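Local coordinates for protein poly(ADP-ribose) glycohydrolase (Thermomonospora curvata, PDB 3SIG) that probably breaks down poly(ADP-ribose) chains by hydrolysing the ribose-ribose glycosidic bonds, releasing ADP-ribose, which it binds in a macrodomain-type pocket, at residues Ser119-Tyr122 with Ala123-Ala127; Arg181-Gly184 with Asp185-Val189; Asp259-Gly263 with Ala264-Ala268. One frame throughout, in Å; residues are numbered along the deposited sequence.

Contact 1 of 3, residues Ser119-Tyr122 with Ala123-Ala127; sequences SGLY and ASLRA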
loop_
_atom_site.group_PDB
_atom_site.type_symbol
_atom_site.label_atom_id
_atom_site.label_comp_id
_atom_site.label_asym_id
_atom_site.label_seq_id
_atom_site.Cartn_x
_atom_site.Cartn_y
_atom_site.Cartn_z
ATOM N N SER A 119 -2.282 -10.406 -5.868
ATOM C CA SER A 119 -2.553 -10.822 -4.498
ATOM C C SER A 119 -4.046 -10.972 -4.278
ATOM O O SER A 119 -4.838 -10.777 -5.217
ATOM C CB SER A 119 -2.015 -9.769 -3.505
ATOM O OG SER A 119 -2.817 -8.602 -3.504
ATOM N N GLY A 120 -4.437 -11.255 -3.043
ATOM C CA GLY A 120 -5.834 -11.210 -2.666
ATOM C C GLY A 120 -6.367 -9.862 -2.217
ATOM O O GLY A 120 -7.489 -9.791 -1.711
ATOM N N LEU A 121 -5.615 -8.807 -2.477
ATOM C CA LEU A 121 -6.000 -7.508 -1.946
ATOM C C LEU A 121 -7.384 -7.072 -2.391
ATOM O O LEU A 121 -8.136 -6.521 -1.602
ATOM C CB LEU A 121 -4.972 -6.459 -2.344
ATOM C CG LEU A 121 -5.259 -5.039 -1.848
ATOM C CD1 LEU A 121 -5.355 -4.945 -0.318
ATOM C CD2 LEU A 121 -4.181 -4.112 -2.407
ATOM N N TYR A 122 -7.743 -7.265 -3.657
ATOM C CA TYR A 122 -9.070 -6.847 -4.134
ATOM C C TYR A 122 -10.191 -7.513 -3.372
ATOM O O TYR A 122 -11.222 -6.907 -3.161
ATOM C CB TYR A 122 -9.193 -7.174 -5.618
ATOM C CG TYR A 122 -10.524 -7.001 -6.322
ATOM C CD1 TYR A 122 -11.111 -5.767 -6.459
ATOM C CD2 TYR A 122 -11.133 -8.094 -6.931
ATOM C CE1 TYR A 122 -12.296 -5.646 -7.203
ATOM C CE2 TYR A 122 -12.284 -7.956 -7.640
ATOM C CZ TYR A 122 -12.836 -6.751 -7.753
ATOM O OH TYR A 122 -14.006 -6.651 -8.499
ATOM N N ALA A 123 -10.025 -8.791 -3.015
ATOM C CA ALA A 123 -11.069 -9.478 -2.287
ATOM C C ALA A 123 -11.305 -8.783 -0.941
ATOM O O ALA A 123 -12.424 -8.736 -0.474
ATOM C CB ALA A 123 -10.717 -10.928 -2.063
ATOM N N SER A 124 -10.235 -8.289 -0.310
ATOM C CA SER A 124 -10.355 -7.536 0.925
ATOM C C SER A 124 -11.008 -6.172 0.718
ATOM O O SER A 124 -11.979 -5.823 1.375
ATOM C CB SER A 124 -8.954 -7.400 1.545
ATOM O OG SER A 124 -8.970 -6.498 2.645
ATOM N N LEU A 125 -10.450 -5.382 -0.195
ATOM C CA LEU A 125 -10.923 -4.005 -0.393
ATOM C C LEU A 125 -12.355 -3.954 -0.907
ATOM O O LEU A 125 -13.135 -3.077 -0.498
ATOM C CB LEU A 125 -10.006 -3.240 -1.313
ATOM C CG LEU A 125 -8.554 -3.189 -0.903
ATOM C CD1 LEU A 125 -7.739 -2.321 -1.894
ATOM C CD2 LEU A 125 -8.440 -2.657 0.523
ATOM N N ARG A 126 -12.731 -4.893 -1.762
ATOM C CA ARG A 126 -14.068 -4.850 -2.344
ATOM C C ARG A 126 -15.119 -5.111 -1.274
ATOM O O ARG A 126 -16.288 -4.755 -1.481
ATOM C CB ARG A 126 -14.211 -5.849 -3.494
ATOM C CG ARG A 126 -14.482 -7.258 -2.994
ATOM C CD ARG A 126 -13.632 -8.329 -3.528
ATOM N NE ARG A 126 -14.064 -8.842 -4.805
ATOM C CZ ARG A 126 -14.158 -10.135 -5.128
ATOM N NH1 ARG A 126 -13.901 -11.113 -4.265
ATOM N NH2 ARG A 126 -14.532 -10.448 -6.345
ATOM N N ALA A 127 -14.718 -5.685 -0.141
ATOM C CA ALA A 127 -15.605 -5.958 0.972
ATOM C C ALA A 127 -15.808 -4.772 1.920
ATOM O O ALA A 127 -16.499 -4.892 2.952
ATOM C CB ALA A 127 -15.097 -7.149 1.746
HETATM O O HOH W 1 -16.453 -8.404 -6.889
#
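The guanidinium end of Arg126 leans over one face of the Tyr122 ring, the two side chains crossing at about a right angle. Tyr122 CB rests by the backbone of Ala123, and CG anti to the backbone N (chi1 173°) slants the ring outward and forward, to where Arg126 arrives. CE1 comes 4.2 Å from CB of Arg126. CE2 does more of the touching: it lies 3.5 Å from Arg126 NE and 3.6 Å from Arg126 NH2. CD2 and CZ also lie under NE, CD2 at 3.7 Å from Arg126 NE. This nitrogen is offset toward the rim, and the two planes are 41° apart: a tilted approach and not a flat stack. At the tip, Tyr122 OH has a weak bond to a water that also takes a weak bond, 2.9 Å long, from Arg126 NH2. Phe104 meets the tyrosine ring edge-to-face.

On the buried side Leu121 and Leu125 pair in the same i to i+4 spacing, Leu121 CG 3.7 Å from Leu125 CD1, while Leu125 N gives a nearly straight 2.9 Å bond to Leu121 O. Ser124 suits a polar niche there: its OG bonds to Thr41 and Ser150. Small Ala123 fits against helix 31-39. Gly120 is the N-cap, and the helix begins at Leu121, whose N is accepted by Ser119 OG at 3.0 Å, an ST turn.

The chemistry thus divides this short helix and the residue after it. Leucine, alanine and serine face the protein, whereas tyrosine and arginine share a partly exposed side. There the charge has an aromatic face, a water and a long, weak ion pair with Glu16, and its field would probably polarise the ring slightly.

Contact 2 of 3, residues Arg181-Gly184 with Asp185-Val189; sequences RAIG and DLRTV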
loop_
_atom_site.group_PDB
_atom_site.type_symbol
_atom_site.label_atom_id
_atom_site.label_comp_id
_atom_site.label_asym_id
_atom_site.label_seq_id
_atom_site.Cartn_x
_atom_site.Cartn_y
_atom_site.Cartn_z
ATOM N N ARG A 181 -2.657 16.614 -7.605
ATOM C CA ARG A 181 -2.838 16.951 -9.003
ATOM C C ARG A 181 -4.197 17.609 -9.212
ATOM O O ARG A 181 -4.326 18.606 -9.925
ATOM C CB ARG A 181 -2.691 15.699 -9.848
ATOM C CG ARG A 181 -2.701 15.946 -11.330
ATOM C CD ARG A 181 -2.454 14.656 -12.109
ATOM N NE ARG A 181 -1.192 14.016 -11.733
ATOM C CZ ARG A 181 -0.020 14.234 -12.330
ATOM N NH1 ARG A 181 0.077 15.081 -13.348
ATOM N NH2 ARG A 181 1.064 13.597 -11.908
ATOM N N ALA A 182 -5.215 17.080 -8.549
ATOM C CA ALA A 182 -6.549 17.629 -8.675
ATOM C C ALA A 182 -6.762 18.950 -7.922
ATOM O O ALA A 182 -7.566 19.794 -8.321
ATOM C CB ALA A 182 -7.558 16.600 -8.222
ATOM N N ILE A 183 -6.032 19.118 -6.830
ATOM C CA ILE A 183 -6.092 20.329 -6.023
ATOM C C ILE A 183 -5.379 21.502 -6.681
ATOM O O ILE A 183 -5.796 22.648 -6.547
ATOM C CB ILE A 183 -5.451 20.043 -4.661
ATOM C CG1 ILE A 183 -6.377 19.136 -3.842
ATOM C CG2 ILE A 183 -5.170 21.333 -3.919
ATOM C CD1 ILE A 183 -5.697 18.394 -2.743
ATOM N N GLY A 184 -4.288 21.223 -7.381
ATOM C CA GLY A 184 -3.483 22.289 -7.944
ATOM C C GLY A 184 -2.947 23.167 -6.834
ATOM O O GLY A 184 -2.526 22.687 -5.793
ATOM N N ASP A 185 -2.971 24.477 -7.041
ATOM C CA ASP A 185 -2.405 25.401 -6.060
ATOM C C ASP A 185 -3.472 25.969 -5.134
ATOM O O ASP A 185 -3.243 26.959 -4.456
ATOM C CB ASP A 185 -1.656 26.546 -6.748
ATOM C CG ASP A 185 -2.582 27.531 -7.409
ATOM O OD1 ASP A 185 -3.786 27.230 -7.562
ATOM O OD2 ASP A 185 -2.098 28.617 -7.794
ATOM N N LEU A 186 -4.612 25.295 -5.044
ATOM C CA LEU A 186 -5.714 25.870 -4.271
ATOM C C LEU A 186 -5.696 25.357 -2.820
ATOM O O LEU A 186 -6.581 25.697 -2.044
ATOM C CB LEU A 186 -7.054 25.588 -4.952
ATOM C CG LEU A 186 -7.195 26.277 -6.311
ATOM C CD1 LEU A 186 -8.522 25.938 -6.951
ATOM C CD2 LEU A 186 -7.066 27.758 -6.150
ATOM N N ARG A 187 -4.676 24.564 -2.461
ATOM C CA ARG A 187 -4.267 24.402 -1.066
ATOM C C ARG A 187 -2.777 24.769 -1.004
ATOM O O ARG A 187 -2.048 24.551 -1.966
ATOM C CB ARG A 187 -4.463 22.980 -0.554
ATOM C CG ARG A 187 -5.875 22.437 -0.649
ATOM C CD ARG A 187 -6.728 23.005 0.430
ATOM N NE ARG A 187 -8.055 22.393 0.437
ATOM C CZ ARG A 187 -9.052 22.780 1.224
ATOM N NH1 ARG A 187 -8.885 23.773 2.084
ATOM N NH2 ARG A 187 -10.220 22.165 1.147
ATOM N N THR A 188 -2.315 25.314 0.113
ATOM C CA THR A 188 -0.914 25.709 0.221
ATOM C C THR A 188 -0.033 24.461 0.448
ATOM O O THR A 188 -0.510 23.401 0.848
ATOM C CB THR A 188 -0.696 26.643 1.405
ATOM O OG1 THR A 188 -1.047 25.937 2.600
ATOM C CG2 THR A 188 -1.556 27.931 1.282
ATOM N N VAL A 189 1.260 24.643 0.245
ATOM C CA VAL A 189 2.255 23.610 0.519
ATOM C C VAL A 189 2.085 23.120 1.934
ATOM O O VAL A 189 2.115 21.908 2.195
ATOM C CB VAL A 189 3.680 24.174 0.296
ATOM C CG1 VAL A 189 4.757 23.184 0.765
ATOM C CG2 VAL A 189 3.889 24.502 -1.189
#
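The flat group at the centre is the peptide carbonyl of Ile183, which receives the N-H of Leu186 from above its plane. Leu186 N lies 3.3 Å from Ile183 O, some 42° out of the carbonyl plane, so the bond is rather long and uses no lone-pair direction.

The bond closes a tight reversal at the end of helix 180-183. Gly184 (phi 61°, psi -138°) and Asp185 are close to the two central positions of a type II′ beta turn, and the positive phi favours glycine. Across the turn the Ile183 side chain reaches the start of Arg187: Ile183 CG2 is 3.5 Å from Arg187 CG, 3.6 Å from Arg187 N and 3.8 Å from Arg187 CB. The methyl gets there because CG2 stands anti to the backbone N of Ile183. Leu186 CB also lies alongside the carbonyl, 3.6 Å from Ile183 O. Pro141, Leu142 and Ile192 surround the same spot, which suits an apolar residue; its second branch, CG2, is the one that reaches Arg187.

The arginine chain bends at chi2 and carries its charge away from the isoleucine, to a long, weak ion pair of NH1 with Glu191. Next in sequence, Thr188 is the N-cap of helix 189-209: its side chain caps a backbone N in the first turn, a task its hydroxyl suits, and Glu191 OE1 accepts from Thr188 N.

Chemically, then, the positive phi of Gly184, one backbone bond and one methyl-to-methylene contact help to define the path from one helix to the next, and arginine suits the edge because its stem is apolar while its head can stay near the surface.

Contact 3 of 3, residues Asp259-Gly263 with Ala264-Ala268; sequences DTAPG and APRHA. With AR6 ([(2R,3S,4R,5R)-5-(6-aminopurin-9-yl)-3,4-dihydroxy-oxolan-2-yl]methyl [hydroxy-[[(2R,3S,4R,5S)-3,4,5-trihydroxyoxolan-2-yl]methoxy]phosphoryl] hydrogen phosphate), chain B.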
loop_
_atom_site.group_PDB
_atom_site.type_symbol
_atom_site.label_atom_id
_atom_site.label_comp_id
_atom_site.label_asym_id
_atom_site.label_seq_id
_atom_site.Cartn_x
_atom_site.Cartn_y
_atom_site.Cartn_z
ATOM N N ASP A 259 10.625 3.505 -9.856
ATOM C CA ASP A 259 10.244 4.673 -10.631
ATOM C C ASP A 259 10.866 4.527 -12.009
ATOM O O ASP A 259 12.079 4.722 -12.189
ATOM C CB ASP A 259 10.754 5.953 -9.961
ATOM C CG ASP A 259 10.270 7.206 -10.649
ATOM O OD1 ASP A 259 9.605 7.108 -11.706
ATOM O OD2 ASP A 259 10.551 8.295 -10.094
ATOM N N THR A 260 10.051 4.220 -13.006
ATOM C CA THR A 260 10.555 3.989 -14.344
ATOM C C THR A 260 10.736 5.259 -15.164
ATOM O O THR A 260 11.204 5.194 -16.304
ATOM C CB THR A 260 9.652 3.040 -15.140
ATOM O OG1 THR A 260 8.324 3.578 -15.190
ATOM C CG2 THR A 260 9.626 1.664 -14.468
ATOM N N ALA A 261 10.331 6.401 -14.630
ATOM C CA ALA A 261 10.545 7.650 -15.358
ATOM C C ALA A 261 12.039 7.986 -15.423
ATOM O O ALA A 261 12.809 7.656 -14.505
ATOM C CB ALA A 261 9.775 8.775 -14.684
ATOM N N PRO A 262 12.451 8.712 -16.451
ATOM C CA PRO A 262 13.860 9.070 -16.585
ATOM C C PRO A 262 14.357 9.785 -15.348
ATOM O O PRO A 262 13.696 10.672 -14.832
ATOM C CB PRO A 262 13.863 10.025 -17.775
ATOM C CG PRO A 262 12.709 9.547 -18.596
ATOM C CD PRO A 262 11.656 9.177 -17.594
ATOM N N GLY A 263 15.517 9.374 -14.857
ATOM C CA GLY A 263 16.061 9.960 -13.652
ATOM C C GLY A 263 15.497 9.404 -12.343
ATOM O O GLY A 263 15.998 9.743 -11.262
ATOM N N ALA A 264 14.466 8.570 -12.418
ATOM C CA ALA A 264 13.814 8.002 -11.229
ATOM C C ALA A 264 13.673 9.020 -10.098
ATOM O O ALA A 264 14.132 8.784 -8.970
ATOM C CB ALA A 264 14.568 6.749 -10.745
ATOM N N PRO A 265 13.024 10.167 -10.351
ATOM C CA PRO A 265 13.038 11.289 -9.407
ATOM C C PRO A 265 12.403 10.963 -8.048
ATOM O O PRO A 265 12.790 11.497 -7.004
ATOM C CB PRO A 265 12.233 12.376 -10.141
ATOM C CG PRO A 265 11.476 11.641 -11.164
ATOM C CD PRO A 265 12.319 10.511 -11.596
ATOM N N ARG A 266 11.410 10.081 -8.019
ATOM C CA ARG A 266 10.805 9.719 -6.746
ATOM C C ARG A 266 11.825 8.971 -5.903
ATOM O O ARG A 266 11.901 9.178 -4.670
ATOM C CB ARG A 266 9.533 8.865 -6.940
ATOM C CG ARG A 266 8.236 9.670 -7.088
ATOM C CD ARG A 266 8.108 10.533 -8.303
ATOM N NE ARG A 266 8.231 9.837 -9.584
ATOM C CZ ARG A 266 7.396 9.961 -10.611
ATOM N NH1 ARG A 266 6.282 10.662 -10.503
ATOM N NH2 ARG A 266 7.661 9.346 -11.759
ATOM N N HIS A 267 12.576 8.078 -6.531
ATOM C CA HIS A 267 13.576 7.316 -5.830
ATOM C C HIS A 267 14.673 8.242 -5.364
ATOM O O HIS A 267 15.128 8.139 -4.223
ATOM C CB HIS A 267 14.134 6.186 -6.697
ATOM C CG HIS A 267 15.302 5.496 -6.069
ATOM N ND1 HIS A 267 16.597 5.933 -6.250
ATOM C CD2 HIS A 267 15.375 4.443 -5.217
ATOM C CE1 HIS A 267 17.416 5.178 -5.540
ATOM N NE2 HIS A 267 16.702 4.264 -4.910
ATOM N N ALA A 268 15.094 9.150 -6.222
ATOM C CA ALA A 268 16.155 10.077 -5.857
ATOM C C ALA A 268 15.805 10.914 -4.630
ATOM O O ALA A 268 16.653 11.155 -3.783
ATOM C CB ALA A 268 16.487 10.968 -7.035
HETATM N N1 AR6 B . 6.442 -0.300 -6.211
HETATM C C2 AR6 B . 7.076 0.730 -5.658
HETATM N N3 AR6 B . 7.029 2.023 -6.091
HETATM C C4 AR6 B . 6.229 2.202 -7.168
HETATM C C5 AR6 B . 5.516 1.122 -7.798
HETATM C C6 AR6 B . 5.669 -0.122 -7.246
HETATM N N6 AR6 B . 5.022 -1.216 -7.824
HETATM N N7 AR6 B . 4.771 1.718 -8.878
HETATM C C8 AR6 B . 5.066 2.974 -8.882
HETATM N N9 AR6 B . 5.931 3.354 -7.899
HETATM P PA AR6 B . 1.444 5.672 -7.722
HETATM P PB AR6 B . -0.174 7.592 -6.119
HETATM C "C1'" AR6 B . 6.491 4.650 -7.528
HETATM O O1A AR6 B . 1.430 6.643 -8.848
HETATM O O1B AR6 B . -0.463 7.495 -4.634
HETATM C C1D AR6 B . -3.540 4.328 -8.721
HETATM O O1D AR6 B . -4.289 4.303 -9.903
HETATM C "C2'" AR6 B . 6.576 5.636 -8.673
HETATM O "O2'" AR6 B . 7.714 6.440 -8.528
HETATM O O2A AR6 B . 0.937 4.277 -7.984
HETATM O O2B AR6 B . 0.543 8.798 -6.624
HETATM C C2D AR6 B . -4.488 4.267 -7.589
HETATM O O2D AR6 B . -5.484 3.306 -7.648
HETATM C "C3'" AR6 B . 5.350 6.450 -8.474
HETATM O "O3'" AR6 B . 5.488 7.751 -8.945
HETATM O O3A AR6 B . 0.698 6.303 -6.468
HETATM C C3D AR6 B . -4.767 5.670 -7.252
HETATM O O3D AR6 B . -5.866 6.004 -8.057
HETATM C "C4'" AR6 B . 5.116 6.436 -6.991
HETATM O "O4'" AR6 B . 5.761 5.280 -6.506
HETATM C C4D AR6 B . -3.511 6.357 -7.655
HETATM O O4D AR6 B . -2.858 5.563 -8.633
HETATM C "C5'" AR6 B . 3.660 6.468 -6.547
HETATM O "O5'" AR6 B . 2.931 5.414 -7.155
HETATM C C5D AR6 B . -2.565 6.642 -6.489
HETATM O O5D AR6 B . -1.493 7.428 -6.973
#
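Asp259 OD2 is gripped twice by Arg266: the side-chain NE lies 2.8 Å from OD2, and the backbone N of Arg266 is 2.9 Å from the same oxygen. The NE bond is nearly straight and runs in the guanidinium plane, yet it reaches OD2 from above the carboxylate plane, whereas the backbone N arrives nearly along the C-O axis. The other oxygen also takes two bonds, somewhat longer. Arg266 NH2 stands 3.0 Å from Asp259 OD1 on its syn side, though 30° out of the carboxylate plane, and Ala261 N reaches OD1 at 3.1 Å from the opposite face, an Asx turn. The arginine therefore makes a side-on, two-nitrogen salt bridge, though the two planes are 52° apart. Its chain bends at chi2 and chi3, which folds the guanidinium back toward the loop. With an alanine at Asp259 the guanidinium would lose its salt-bridge partner and is likely to be held less firmly over the ribose, and the N-H groups of Ala261 and Arg266 would lose their acceptor.

The residues suit the intervening loop. A type II turn from Ala261 to Ala264 is closed by Ala264 N at 2.8 Å from Ala261 O, with Gly263 at the positive-phi position. Pro265, lacking an N-H, opens helix 265-273 where no donor is needed.

Bound ADP-ribose lies against the pair. Its O3' lies over the centre of one guanidinium face, 3.4 Å from Arg266 CZ, and O2' touches Asp259 CB at 3.4 Å. Arg266 NH1 bonds to Cys222 O, which together with the salt bridge holds the arginine in place. Aspartate and arginine thus form one wall beside the adenosine ribose, part of the ADP-ribose pocket of this macrodomain-type fold.

In the fold
Contacts 1, 2 and 3 follow one another along the chain, around the seven-stranded mixed sheet. Contact 1 spans the short helix 121-125, packed on strand 147-157; contact 2 lies at a helix end, joining helix 180-183, which follows strand 163-175, to helix 189-209; contact 3 lies at a helix start, leading from strand 252-256 into helix 265-273. Contacts 1 and 3 lie on opposite sides of the chain's centre, their own centres 29 Å apart; those of contacts 1 and 2 are 31 Å apart. Contacts 2 and 3 are closer, with nearest atoms about 6 Å apart. Contact 3 contributes Asp259 and Arg266 to the ADP-ribose pocket; the side chains of Leu125 and Ile183 lie about 8 and 12 Å from the ligand.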